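Local coordinates for protein Tp0751 (Treponema pallidum, PDB 5JK2) that mediates adhesion to extracellular matrix components and interactions with host cells through a non-canonical lipocalin fold, at residues Leu53-Glu58 and His67-Phe72; Ile89-Ser94 and Leu105-Ala110; Ser112-Arg117 and Ala132-Ala137; Thr121-Ala126 and Asp148-Arg153. The protein carries 1 engineered substitution. All blocks are in the same frame, centred on the assembly; numbering follows the deposited sequence.

Contact 1: Leu53-Glu58 and His67-Phe72; sequences LWIQTE and HPLLFF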
loop_
_atom_site.group_PDB
_atom_site.type_symbol
_atom_site.label_atom_id
_atom_site.label_comp_id
_atom_site.label_asym_id
_atom_site.label_seq_id
_atom_site.Cartn_x
_atom_site.Cartn_y
_atom_site.Cartn_z
ATOM N N LEU A 53 3.388 -7.325 4.433
ATOM C CA LEU A 53 2.126 -7.210 5.149
ATOM C C LEU A 53 2.046 -5.912 5.938
ATOM O O LEU A 53 3.013 -5.519 6.588
ATOM C CB LEU A 53 1.951 -8.395 6.096
ATOM C CG LEU A 53 0.700 -8.394 6.975
ATOM C CD1 LEU A 53 -0.547 -8.469 6.121
ATOM C CD2 LEU A 53 0.760 -9.553 7.956
ATOM N N TRP A 54 0.884 -5.269 5.893
ATOM C CA TRP A 54 0.649 -4.032 6.628
ATOM C C TRP A 54 -0.657 -4.117 7.410
ATOM O O TRP A 54 -1.686 -4.521 6.870
ATOM C CB TRP A 54 0.618 -2.843 5.672
ATOM C CG TRP A 54 1.932 -2.588 5.003
ATOM C CD1 TRP A 54 2.440 -3.239 3.919
ATOM C CD2 TRP A 54 2.907 -1.607 5.375
ATOM N NE1 TRP A 54 3.672 -2.726 3.593
ATOM C CE2 TRP A 54 3.981 -1.722 4.470
ATOM C CE3 TRP A 54 2.976 -0.640 6.383
ATOM C CZ2 TRP A 54 5.110 -0.909 4.546
ATOM C CZ3 TRP A 54 4.097 0.166 6.456
ATOM C CH2 TRP A 54 5.147 0.028 5.542
ATOM N N ILE A 55 -0.602 -3.741 8.686
ATOM C CA ILE A 55 -1.762 -3.806 9.570
ATOM C C ILE A 55 -2.187 -2.404 9.989
ATOM O O ILE A 55 -1.352 -1.581 10.359
ATOM C CB ILE A 55 -1.472 -4.647 10.828
ATOM C CG1 ILE A 55 -1.040 -6.060 10.440
ATOM C CG2 ILE A 55 -2.703 -4.723 11.715
ATOM C CD1 ILE A 55 0.421 -6.197 10.152
ATOM N N GLN A 56 -3.489 -2.144 9.952
ATOM C CA GLN A 56 -4.004 -0.807 10.224
ATOM C C GLN A 56 -3.929 -0.460 11.709
ATOM O O GLN A 56 -4.067 -1.329 12.567
ATOM C CB GLN A 56 -5.449 -0.678 9.742
ATOM C CG GLN A 56 -5.995 0.729 9.865
ATOM C CD GLN A 56 -7.350 0.895 9.220
ATOM O OE1 GLN A 56 -8.338 1.196 9.887
ATOM N NE2 GLN A 56 -7.402 0.697 7.908
ATOM N N THR A 57 -3.722 0.824 11.997
ATOM C CA THR A 57 -3.709 1.339 13.367
ATOM C C THR A 57 -5.074 1.962 13.677
ATOM O O THR A 57 -5.827 2.255 12.748
ATOM C CB THR A 57 -2.560 2.366 13.556
ATOM O OG1 THR A 57 -1.320 1.765 13.156
ATOM C CG2 THR A 57 -2.449 2.834 15.007
ATOM N N GLU A 58 -5.372 2.160 14.965
ATOM C CA GLU A 58 -6.695 2.569 15.450
ATOM C C GLU A 58 -7.696 1.437 15.265
ATOM O O GLU A 58 -8.462 1.130 16.187
ATOM C CB GLU A 58 -7.203 3.837 14.753
ATOM C CG GLU A 58 -8.683 4.079 14.952
ATOM C CD GLU A 58 -9.171 5.337 14.262
ATOM O OE1 GLU A 58 -8.691 6.442 14.606
ATOM O OE2 GLU A 58 -10.021 5.220 13.350
ATOM N N HIS A 67 -8.583 -5.426 12.550
ATOM C CA HIS A 67 -7.699 -4.556 11.782
ATOM C C HIS A 67 -7.759 -4.897 10.291
ATOM O O HIS A 67 -7.543 -6.050 9.915
ATOM C CB HIS A 67 -6.251 -4.676 12.286
ATOM C CG HIS A 67 -6.104 -4.515 13.772
ATOM N ND1 HIS A 67 -5.786 -5.566 14.604
ATOM C CD2 HIS A 67 -6.228 -3.428 14.567
ATOM C CE1 HIS A 67 -5.721 -5.133 15.853
ATOM N NE2 HIS A 67 -5.986 -3.838 15.856
ATOM N N PRO A 68 -8.073 -3.900 9.440
ATOM C CA PRO A 68 -7.908 -4.080 7.993
ATOM C C PRO A 68 -6.448 -4.335 7.628
ATOM O O PRO A 68 -5.557 -3.740 8.236
ATOM C CB PRO A 68 -8.406 -2.750 7.413
ATOM C CG PRO A 68 -9.325 -2.208 8.437
ATOM C CD PRO A 68 -8.759 -2.633 9.755
ATOM N N LEU A 69 -6.213 -5.212 6.656
ATOM C CA LEU A 69 -4.856 -5.597 6.274
ATOM C C LEU A 69 -4.569 -5.309 4.813
ATOM O O LEU A 69 -5.410 -5.547 3.947
ATOM C CB LEU A 69 -4.623 -7.085 6.524
ATOM C CG LEU A 69 -5.093 -7.660 7.856
ATOM C CD1 LEU A 69 -4.874 -9.166 7.881
ATOM C CD2 LEU A 69 -4.379 -6.977 9.010
ATOM N N LEU A 70 -3.365 -4.813 4.548
ATOM C CA LEU A 70 -2.876 -4.646 3.188
ATOM C C LEU A 70 -1.604 -5.452 2.992
ATOM O O LEU A 70 -0.658 -5.329 3.768
ATOM C CB LEU A 70 -2.602 -3.175 2.871
ATOM C CG LEU A 70 -3.796 -2.223 2.804
ATOM C CD1 LEU A 70 -3.308 -0.801 2.591
ATOM C CD2 LEU A 70 -4.761 -2.628 1.701
ATOM N N PHE A 71 -1.595 -6.285 1.958
ATOM C CA PHE A 71 -0.381 -6.966 1.539
ATOM C C PHE A 71 -0.072 -6.569 0.103
ATOM O O PHE A 71 -0.867 -6.810 -0.805
ATOM C CB PHE A 71 -0.516 -8.487 1.663
ATOM C CG PHE A 71 0.782 -9.224 1.483
ATOM C CD1 PHE A 71 1.322 -9.400 0.222
ATOM C CD2 PHE A 71 1.468 -9.726 2.575
ATOM C CE1 PHE A 71 2.515 -10.067 0.053
ATOM C CE2 PHE A 71 2.665 -10.396 2.409
ATOM C CZ PHE A 71 3.186 -10.566 1.145
ATOM N N PHE A 72 1.083 -5.941 -0.090
ATOM C CA PHE A 72 1.532 -5.541 -1.417
ATOM C C PHE A 72 2.401 -6.644 -2.014
ATOM O O PHE A 72 3.556 -6.809 -1.629
ATOM C CB PHE A 72 2.304 -4.221 -1.346
ATOM C CG PHE A 72 1.510 -3.085 -0.756
ATOM C CD1 PHE A 72 1.338 -2.981 0.615
ATOM C CD2 PHE A 72 0.942 -2.121 -1.570
ATOM C CE1 PHE A 72 0.611 -1.941 1.161
ATOM C CE2 PHE A 72 0.215 -1.078 -1.028
ATOM C CZ PHE A 72 0.050 -0.990 0.338
#
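Trp-54 and Phe-72 each set CG opposite their own carbonyl carbon (chi1 -65° and -58°); with these torsions their rings, on the same side of the strands, meet nearly at a right angle. The result is an offset edge-to-face pair: the edge of Phe-72 is directed at the face of the five-membered ring of Trp-54, with centroids 5.2 Å apart and planes at 88°. The two residues belong to adjacent antiparallel strands, 53-56 and 69-72, of the eight-stranded lipocalin-like barrel. Trp-54 and Leu-70 form a hydrogen-bonded pair, Trp-54 N reaching Leu-70 O at 2.6 Å and Leu-70 N returning to Trp-54 O at 2.9 Å; that same Leu-70 O lies at the edge of the indole, near its plane. Both residues are buried, and Trp-54 NE1 is satisfied by Leu-50 O. The other face of the sheet carries Leu-53, Ile-55, Leu-69 and Phe-71. Here Ile-55 and Leu-69 run side by side in the same direction, CG1 of Ile-55 being 3.7 Å from CD2 of Leu-69, while CB of Leu-53 packs on CD2 of Phe-71. Past the regular pairing, Gln-56 N still bonds to Pro-68 O (3.1 Å). The extended Gln-56 side chain crosses the proline ring, and its NE2, hydrogen-bonded to Tyr-151 OH, lies 3.5 Å from CG of Pro-68.

Contact 2: Ile89-Ser94 and Leu105-Ala110; sequences IFLVDS and LTRNTA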
loop_
_atom_site.group_PDB
_atom_site.type_symbol
_atom_site.label_atom_id
_atom_site.label_comp_id
_atom_site.label_asym_id
_atom_site.label_seq_id
_atom_site.Cartn_x
_atom_site.Cartn_y
_atom_site.Cartn_z
ATOM N N ILE A 89 -8.421 -9.044 -4.042
ATOM C CA ILE A 89 -7.167 -8.635 -4.660
ATOM C C ILE A 89 -7.417 -7.677 -5.810
ATOM O O ILE A 89 -8.396 -7.819 -6.542
ATOM C CB ILE A 89 -6.380 -9.842 -5.198
ATOM C CG1 ILE A 89 -6.221 -10.904 -4.106
ATOM C CG2 ILE A 89 -5.023 -9.389 -5.730
ATOM C CD1 ILE A 89 -5.552 -12.188 -4.564
ATOM N N PHE A 90 -6.516 -6.712 -5.968
ATOM C CA PHE A 90 -6.568 -5.786 -7.091
ATOM C C PHE A 90 -5.213 -5.727 -7.782
ATOM O O PHE A 90 -4.207 -5.376 -7.169
ATOM C CB PHE A 90 -6.982 -4.382 -6.635
ATOM C CG PHE A 90 -8.422 -4.271 -6.229
ATOM C CD1 PHE A 90 -8.885 -4.879 -5.073
ATOM C CD2 PHE A 90 -9.309 -3.544 -6.996
ATOM C CE1 PHE A 90 -10.212 -4.771 -4.703
ATOM C CE2 PHE A 90 -10.630 -3.432 -6.633
ATOM C CZ PHE A 90 -11.084 -4.045 -5.485
ATOM N N LEU A 91 -5.197 -6.074 -9.063
ATOM C CA LEU A 91 -3.976 -6.037 -9.850
ATOM C C LEU A 91 -3.580 -4.598 -10.130
ATOM O O LEU A 91 -4.425 -3.776 -10.476
ATOM C CB LEU A 91 -4.157 -6.791 -11.166
ATOM C CG LEU A 91 -4.713 -8.210 -11.079
ATOM C CD1 LEU A 91 -5.835 -8.386 -12.085
ATOM C CD2 LEU A 91 -3.615 -9.232 -11.318
ATOM N N VAL A 92 -2.292 -4.300 -9.994
ATOM C CA VAL A 92 -1.796 -2.947 -10.217
ATOM C C VAL A 92 -1.672 -2.648 -11.706
ATOM O O VAL A 92 -0.823 -3.212 -12.396
ATOM C CB VAL A 92 -0.427 -2.725 -9.551
ATOM C CG1 VAL A 92 0.004 -1.270 -9.695
ATOM C CG2 VAL A 92 -0.477 -3.118 -8.080
ATOM N N ASP A 93 -2.522 -1.751 -12.192
ATOM C CA ASP A 93 -2.477 -1.333 -13.584
ATOM C C ASP A 93 -1.420 -0.248 -13.774
ATOM O O ASP A 93 -0.845 -0.111 -14.854
ATOM C CB ASP A 93 -3.851 -0.833 -14.033
ATOM C CG ASP A 93 -4.787 -1.963 -14.426
ATOM O OD1 ASP A 93 -4.337 -2.900 -15.115
ATOM O OD2 ASP A 93 -5.976 -1.907 -14.049
ATOM N N SER A 94 -1.169 0.517 -12.715
ATOM C CA SER A 94 -0.111 1.524 -12.718
ATOM C C SER A 94 0.306 1.884 -11.293
ATOM O O SER A 94 -0.440 1.660 -10.340
ATOM C CB SER A 94 -0.556 2.785 -13.471
ATOM O OG SER A 94 -1.511 3.527 -12.734
ATOM N N LEU A 105 -3.033 2.649 -9.183
ATOM C CA LEU A 105 -4.287 2.415 -9.889
ATOM C C LEU A 105 -4.437 0.910 -10.025
ATOM O O LEU A 105 -3.754 0.280 -10.832
ATOM C CB LEU A 105 -4.311 3.099 -11.262
ATOM C CG LEU A 105 -5.631 3.116 -12.054
ATOM C CD1 LEU A 105 -5.919 1.778 -12.727
ATOM C CD2 LEU A 105 -6.813 3.529 -11.178
ATOM N N THR A 106 -5.328 0.339 -9.221
ATOM C CA THR A 106 -5.485 -1.105 -9.148
ATOM C C THR A 106 -6.839 -1.531 -9.703
ATOM O O THR A 106 -7.736 -0.708 -9.842
ATOM C CB THR A 106 -5.349 -1.602 -7.704
ATOM O OG1 THR A 106 -6.556 -1.327 -6.983
ATOM C CG2 THR A 106 -4.184 -0.920 -7.005
ATOM N N ARG A 107 -6.980 -2.818 -10.007
ATOM C CA ARG A 107 -8.183 -3.330 -10.651
ATOM C C ARG A 107 -8.559 -4.708 -10.128
ATOM O O ARG A 107 -7.727 -5.616 -10.087
ATOM C CB ARG A 107 -7.975 -3.375 -12.162
ATOM C CG ARG A 107 -8.997 -4.199 -12.934
ATOM C CD ARG A 107 -8.738 -4.117 -14.431
ATOM N NE ARG A 107 -7.312 -4.191 -14.748
ATOM C CZ ARG A 107 -6.615 -5.322 -14.841
ATOM N NH1 ARG A 107 -5.323 -5.279 -15.134
ATOM N NH2 ARG A 107 -7.201 -6.495 -14.639
ATOM N N ASN A 108 -9.823 -4.858 -9.741
ATOM C CA ASN A 108 -10.322 -6.112 -9.192
ATOM C C ASN A 108 -10.026 -7.288 -10.117
ATOM O O ASN A 108 -10.057 -7.152 -11.339
ATOM C CB ASN A 108 -11.826 -6.002 -8.923
ATOM C CG ASN A 108 -12.433 -7.301 -8.431
ATOM O OD1 ASN A 108 -13.072 -8.028 -9.191
ATOM N ND2 ASN A 108 -12.240 -7.597 -7.152
ATOM N N THR A 109 -9.714 -8.437 -9.526
ATOM C CA THR A 109 -9.325 -9.618 -10.293
ATOM C C THR A 109 -10.487 -10.208 -11.085
ATOM O O THR A 109 -10.317 -10.633 -12.228
ATOM C CB THR A 109 -8.753 -10.717 -9.377
ATOM O OG1 THR A 109 -9.678 -10.998 -8.321
ATOM C CG2 THR A 109 -7.431 -10.278 -8.780
ATOM N N ALA A 110 -11.664 -10.239 -10.471
ATOM C CA ALA A 110 -12.836 -10.833 -11.102
ATOM C C ALA A 110 -13.478 -9.892 -12.114
ATOM O O ALA A 110 -13.746 -10.281 -13.252
ATOM C CB ALA A 110 -13.848 -11.228 -10.044
#
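Over one face of the Phe-90 ring sits Asn-108, its CA 3.5 Å above the plane and offset toward the rim, while Arg-107 N lies at the ring edge. Asn-108 CB adds a contact at 3.6 Å to Phe-90 CE2, with the ring and amide planes 70° apart. The second flat pair is ionic. Arg-107 takes hold of Asp-93 side-on, NH1 giving OD1 a bond of 2.6 Å and NE giving OD2 one of 2.7 Å. OD1 lies within 8° of the guanidinium plane, whereas OD2 is tilted from it; both oxygens are approached on their syn sides. The Arg-107 chain is extended as far as CD, and a bend at chi3 (41°) then turns the guanidinium back to the acid; CD1 of Leu-91 approaches NH2. Strands 89-92 and 105-108 belong to one antiparallel beta hairpin of the barrel, and a classic beta bulge interrupts their register: Asp-93 and Ser-94 both face Leu-105. The evidence is Leu-105 O, which accepts from two backbone nitrogens, Asp-93 N at 2.7 Å and Ser-94 N at 3.2 Å. On the Phe-90 face, Thr-106 puts OG1 3.1 Å from CB of Phe-90, and that hydroxyl is hydrogen-bonded to Arg-116 O. Phe-90 also meets the ring of Phe-81 from strand 78-83. Near the hairpin's open end, Thr-109 N makes a weak bond to Ile-89 O, and CG2 of Thr-109 packs against CB of Ile-89.

Contact 3: Ser112-Arg117 and Ala132-Ala137; sequences SSIRRR and AVEDVA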
loop_
_atom_site.group_PDB
_atom_site.type_symbol
_atom_site.label_atom_id
_atom_site.label_comp_id
_atom_site.label_asym_id
_atom_site.label_seq_id
_atom_site.Cartn_x
_atom_site.Cartn_y
_atom_site.Cartn_z
ATOM N N SER A 112 -13.370 -6.281 -14.139
ATOM C CA SER A 112 -12.560 -5.171 -14.628
ATOM C C SER A 112 -13.243 -3.831 -14.389
ATOM O O SER A 112 -12.587 -2.793 -14.327
ATOM C CB SER A 112 -12.273 -5.345 -16.121
ATOM O OG SER A 112 -13.473 -5.333 -16.874
ATOM N N SER A 113 -14.565 -3.866 -14.265
ATOM C CA SER A 113 -15.356 -2.661 -14.045
ATOM C C SER A 113 -14.998 -1.985 -12.730
ATOM O O SER A 113 -15.047 -0.761 -12.612
ATOM C CB SER A 113 -16.844 -3.003 -14.053
ATOM O OG SER A 113 -17.148 -3.922 -15.084
ATOM N N ILE A 114 -14.632 -2.800 -11.746
ATOM C CA ILE A 114 -14.359 -2.316 -10.404
ATOM C C ILE A 114 -12.860 -2.172 -10.185
ATOM O O ILE A 114 -12.101 -3.131 -10.321
ATOM C CB ILE A 114 -14.962 -3.261 -9.352
ATOM C CG1 ILE A 114 -16.489 -3.297 -9.493
ATOM C CG2 ILE A 114 -14.561 -2.825 -7.943
ATOM C CD1 ILE A 114 -17.131 -4.499 -8.881
ATOM N N ARG A 115 -12.457 -0.959 -9.828
ATOM C CA ARG A 115 -11.059 -0.617 -9.652
ATOM C C ARG A 115 -10.911 0.143 -8.342
ATOM O O ARG A 115 -11.901 0.397 -7.662
ATOM C CB ARG A 115 -10.571 0.207 -10.845
ATOM C CG ARG A 115 -10.842 -0.474 -12.179
ATOM C CD ARG A 115 -9.819 -0.113 -13.240
ATOM N NE ARG A 115 -9.827 1.311 -13.557
ATOM C CZ ARG A 115 -9.074 1.871 -14.499
ATOM N NH1 ARG A 115 -9.148 3.176 -14.717
ATOM N NH2 ARG A 115 -8.245 1.129 -15.222
ATOM N N ARG A 116 -9.683 0.500 -7.982
ATOM C CA ARG A 116 -9.439 1.169 -6.709
ATOM C C ARG A 116 -8.168 2.014 -6.742
ATOM O O ARG A 116 -7.089 1.515 -7.064
ATOM C CB ARG A 116 -9.355 0.133 -5.587
ATOM C CG ARG A 116 -9.212 0.720 -4.193
ATOM C CD ARG A 116 -9.401 -0.340 -3.126
ATOM N NE ARG A 116 -10.797 -0.755 -3.021
ATOM C CZ ARG A 116 -11.213 -1.833 -2.366
ATOM N NH1 ARG A 116 -10.340 -2.622 -1.754
ATOM N NH2 ARG A 116 -12.503 -2.126 -2.326
ATOM N N ARG A 117 -8.309 3.294 -6.407
ATOM C CA ARG A 117 -7.175 4.210 -6.332
ATOM C C ARG A 117 -6.638 4.290 -4.914
ATOM O O ARG A 117 -7.406 4.351 -3.955
ATOM C CB ARG A 117 -7.575 5.603 -6.811
ATOM C CG ARG A 117 -7.943 5.644 -8.274
ATOM C CD ARG A 117 -8.106 7.065 -8.787
ATOM N NE ARG A 117 -7.988 7.124 -10.243
ATOM C CZ ARG A 117 -8.930 6.722 -11.092
ATOM N NH1 ARG A 117 -8.726 6.813 -12.399
ATOM N NH2 ARG A 117 -10.075 6.223 -10.640
ATOM N N ALA A 132 -7.972 5.450 0.259
ATOM C CA ALA A 132 -8.496 4.608 -0.807
ATOM C C ALA A 132 -9.759 5.214 -1.402
ATOM O O ALA A 132 -10.549 5.840 -0.697
ATOM C CB ALA A 132 -8.772 3.208 -0.287
ATOM N N VAL A 133 -9.934 5.029 -2.705
ATOM C CA VAL A 133 -11.090 5.559 -3.414
ATOM C C VAL A 133 -11.535 4.586 -4.492
ATOM O O VAL A 133 -10.775 4.273 -5.407
ATOM C CB VAL A 133 -10.781 6.924 -4.060
ATOM C CG1 VAL A 133 -11.949 7.395 -4.925
ATOM C CG2 VAL A 133 -10.451 7.947 -2.990
ATOM N N GLU A 134 -12.776 4.121 -4.396
ATOM C CA GLU A 134 -13.291 3.174 -5.371
ATOM C C GLU A 134 -13.551 3.868 -6.701
ATOM O O GLU A 134 -13.618 5.092 -6.782
ATOM C CB GLU A 134 -14.573 2.503 -4.866
ATOM C CG GLU A 134 -14.354 1.263 -4.006
ATOM C CD GLU A 134 -13.539 0.193 -4.705
ATOM O OE1 GLU A 134 -12.302 0.193 -4.550
ATOM O OE2 GLU A 134 -14.135 -0.658 -5.398
ATOM N N ASP A 135 -13.711 3.054 -7.737
ATOM C CA ASP A 135 -13.907 3.531 -9.095
ATOM C C ASP A 135 -14.657 2.470 -9.894
ATOM O O ASP A 135 -14.048 1.690 -10.626
ATOM C CB ASP A 135 -12.559 3.853 -9.749
ATOM C CG ASP A 135 -12.686 4.198 -11.222
ATOM O OD1 ASP A 135 -13.744 4.724 -11.625
ATOM O OD2 ASP A 135 -11.725 3.939 -11.978
ATOM N N VAL A 136 -15.976 2.423 -9.729
ATOM C CA VAL A 136 -16.797 1.448 -10.445
ATOM C C VAL A 136 -17.256 2.027 -11.784
ATOM O O VAL A 136 -17.394 3.242 -11.923
ATOM C CB VAL A 136 -18.028 1.020 -9.622
ATOM C CG1 VAL A 136 -19.074 2.131 -9.629
ATOM C CG2 VAL A 136 -18.602 -0.287 -10.159
ATOM N N ALA A 137 -17.520 1.150 -12.748
ATOM C CA ALA A 137 -17.800 1.566 -14.120
ATOM C C ALA A 137 -16.625 2.410 -14.627
ATOM O O ALA A 137 -15.587 1.847 -15.010
ATOM C CB ALA A 137 -19.122 2.335 -14.219
#
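Arg-117 and Arg-115 converge on Asp-135, and the ionic contacts divide between the two faces of this antiparallel hairpin. On one, Arg-117 NH2 forms a salt bridge to Asp-135 OD2 at 3.1 Å, and Arg-115 NE a long one at 3.6 Å. The Arg-115 guanidinium presents its edge to OD2; that of Arg-117 comes in obliquely. On the opposite face, Glu-134 bends at chi2 (-57°), bringing OE1 to the guanidinium edge of Arg-116 in a salt bridge through NE, though the modelled separation is too short to be taken literally. Arg-116 NH1 has a second acid, Glu-88. Backbone bonds join Arg-117 N to Val-133 O (2.8 Å) and Val-133 N to Arg-117 O (2.9 Å); those between Arg-115 and Asp-135 are longer, the one from Asp-135 N being weak. The apolar share is small: Ile-114 CG1 lies alongside Val-136 CG2 at 3.7 Å. With two arginines around the buried Asp-135, its carboxylate is probably stabilised in the charged form.

Contact 4: Thr121-Ala126 and Asp148-Arg153; sequences TFESHA and DGQYTR. Engineered in segment 121-126: Ala-126 (natural residue Glu).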
loop_
_atom_site.group_PDB
_atom_site.type_symbol
_atom_site.label_atom_id
_atom_site.label_comp_id
_atom_site.label_asym_id
_atom_site.label_seq_id
_atom_site.Cartn_x
_atom_site.Cartn_y
_atom_site.Cartn_z
ATOM N N THR A 121 1.025 7.185 1.638
ATOM C CA THR A 121 1.969 8.207 2.077
ATOM C C THR A 121 2.831 7.673 3.211
ATOM O O THR A 121 2.339 7.397 4.304
ATOM C CB THR A 121 1.246 9.484 2.544
ATOM O OG1 THR A 121 0.367 9.944 1.511
ATOM C CG2 THR A 121 2.248 10.582 2.880
ATOM N N PHE A 122 4.123 7.525 2.936
ATOM C CA PHE A 122 5.072 7.042 3.927
ATOM C C PHE A 122 5.356 8.075 5.007
ATOM O O PHE A 122 5.489 9.264 4.724
ATOM C CB PHE A 122 6.388 6.654 3.258
ATOM C CG PHE A 122 6.401 5.268 2.687
ATOM C CD1 PHE A 122 5.947 5.026 1.404
ATOM C CD2 PHE A 122 6.890 4.211 3.431
ATOM C CE1 PHE A 122 5.973 3.750 0.881
ATOM C CE2 PHE A 122 6.916 2.939 2.914
ATOM C CZ PHE A 122 6.460 2.707 1.637
ATOM N N GLU A 123 5.452 7.599 6.244
ATOM C CA GLU A 123 5.865 8.426 7.369
ATOM C C GLU A 123 7.219 7.922 7.845
ATOM O O GLU A 123 8.070 8.692 8.287
ATOM C CB GLU A 123 4.835 8.375 8.503
ATOM C CG GLU A 123 3.383 8.411 8.032
ATOM C CD GLU A 123 2.396 8.399 9.184
ATOM O OE1 GLU A 123 1.187 8.203 8.934
ATOM O OE2 GLU A 123 2.829 8.586 10.341
ATOM N N SER A 124 7.403 6.611 7.742
ATOM C CA SER A 124 8.662 5.968 8.082
ATOM C C SER A 124 8.798 4.725 7.226
ATOM O O SER A 124 7.916 4.423 6.425
ATOM C CB SER A 124 8.717 5.605 9.565
ATOM O OG SER A 124 8.290 6.689 10.371
ATOM N N HIS A 125 9.891 3.995 7.398
ATOM C CA HIS A 125 10.129 2.819 6.576
ATOM C C HIS A 125 9.100 1.727 6.870
ATOM O O HIS A 125 8.854 0.860 6.032
ATOM C CB HIS A 125 11.550 2.289 6.794
ATOM C CG HIS A 125 11.697 1.412 7.998
ATOM N ND1 HIS A 125 11.415 0.063 7.972
ATOM C CD2 HIS A 125 12.102 1.687 9.259
ATOM C CE1 HIS A 125 11.637 -0.454 9.168
ATOM N NE2 HIS A 125 12.055 0.511 9.967
ATOM N N ALA A 126 8.494 1.780 8.055
ATOM C CA ALA A 126 7.503 0.784 8.458
ATOM C C ALA A 126 6.230 1.446 8.971
ATOM O O ALA A 126 5.485 0.857 9.756
ATOM C CB ALA A 126 8.078 -0.131 9.518
ATOM N N ASP A 148 -8.977 3.394 4.674
ATOM C CA ASP A 148 -8.339 4.642 5.077
ATOM C C ASP A 148 -7.814 4.547 6.500
ATOM O O ASP A 148 -8.504 4.057 7.392
ATOM C CB ASP A 148 -9.315 5.814 4.972
ATOM C CG ASP A 148 -9.490 6.306 3.552
ATOM O OD1 ASP A 148 -9.187 5.544 2.614
ATOM O OD2 ASP A 148 -9.936 7.459 3.378
ATOM N N GLY A 149 -6.588 5.017 6.705
ATOM C CA GLY A 149 -6.001 5.055 8.030
ATOM C C GLY A 149 -4.508 4.811 8.019
ATOM O O GLY A 149 -3.891 4.688 6.962
ATOM N N GLN A 150 -3.930 4.744 9.213
ATOM C CA GLN A 150 -2.504 4.515 9.368
ATOM C C GLN A 150 -2.223 3.017 9.390
ATOM O O GLN A 150 -2.993 2.248 9.964
ATOM C CB GLN A 150 -1.997 5.173 10.650
ATOM C CG GLN A 150 -0.488 5.196 10.784
ATOM C CD GLN A 150 -0.033 5.593 12.172
ATOM O OE1 GLN A 150 -0.820 5.610 13.117
ATOM N NE2 GLN A 150 1.244 5.917 12.300
ATOM N N TYR A 151 -1.125 2.611 8.760
ATOM C CA TYR A 151 -0.700 1.216 8.765
ATOM C C TYR A 151 0.730 1.090 9.262
ATOM O O TYR A 151 1.505 2.044 9.208
ATOM C CB TYR A 151 -0.812 0.604 7.368
ATOM C CG TYR A 151 -2.225 0.401 6.891
ATOM C CD1 TYR A 151 -2.967 1.460 6.390
ATOM C CD2 TYR A 151 -2.818 -0.852 6.937
ATOM C CE1 TYR A 151 -4.262 1.280 5.952
ATOM C CE2 TYR A 151 -4.112 -1.043 6.501
ATOM C CZ TYR A 151 -4.831 0.025 6.010
ATOM O OH TYR A 151 -6.123 -0.170 5.576
ATOM N N THR A 152 1.069 -0.102 9.741
ATOM C CA THR A 152 2.431 -0.415 10.146
ATOM C C THR A 152 2.795 -1.790 9.617
ATOM O O THR A 152 2.013 -2.730 9.735
ATOM C CB THR A 152 2.597 -0.393 11.674
ATOM O OG1 THR A 152 1.663 -1.299 12.274
ATOM C CG2 THR A 152 2.359 1.000 12.215
ATOM N N ARG A 153 3.977 -1.909 9.028
ATOM C CA ARG A 153 4.399 -3.186 8.475
ATOM C C ARG A 153 4.671 -4.185 9.590
ATOM O O ARG A 153 5.136 -3.812 10.670
ATOM C CB ARG A 153 5.643 -3.019 7.602
ATOM C CG ARG A 153 5.940 -4.224 6.713
ATOM C CD ARG A 153 7.190 -4.002 5.891
ATOM N NE ARG A 153 7.395 -5.052 4.897
ATOM C CZ ARG A 153 7.989 -6.217 5.142
ATOM N NH1 ARG A 153 8.132 -7.103 4.168
ATOM N NH2 ARG A 153 8.438 -6.502 6.359
#
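Glu-123 and Gln-150 bring their ends together, with chains extended beyond CG, where the chain, leaving strand 115-122 of the lipocalin-like barrel, turns a corner at Glu-123 and the turn comes up to strand 149-153. Their first torsions differ: Glu-123 sets CG opposite its carbonyl carbon (chi1 -41°), Gln-150 opposite its backbone N. The side chains cross at about a right angle, yet the carboxylate and amide planes lie only 7° apart. OE2 of Glu-123 remains 3.7 Å from NE2 of Gln-150, a loose polar approach. Glu-123 and Ser-124 both face Val-127 in a classic beta bulge at this corner. Farther along, Ala-126, an engineered residue, has its CB 4.2 Å from CB of Arg-153, whose extended chain then leads away, with NH1 hydrogen-bonded to Ala-51 O. CA of Thr-152 makes a CA-H...O contact with Ala-126 O at 3.3 Å. The same oxygen accepts the hydrogen bond joining the segments: Arg-153 N, 3.2 Å away, approaches from above the carbonyl plane, 48° out of it.

In the fold
All four contacts lie in the Pallilysin beta barrel domain, the lipocalin-like part of this adhesin, in one antiparallel eight-stranded sheet with next-neighbour order. Contacts 1, 2 and 3 follow in series along the chain, each joining consecutive strands; the segments of contact 4 alternate with those of contact 3, and both use strand 115-122. Contacts 2 and 3, with centres about 9 Å apart, meet where strands 101-108 and 115-122 are neighbours. Contacts 1 and 4, centres also about 9 Å apart, touch where first strand 52-56 meets last strand 149-153, closing the barrel. Contacts 3 and 4, centres about 22 Å apart, are still joined by a probable hydrogen bond from Ala-132 N to Asp-148 OD1.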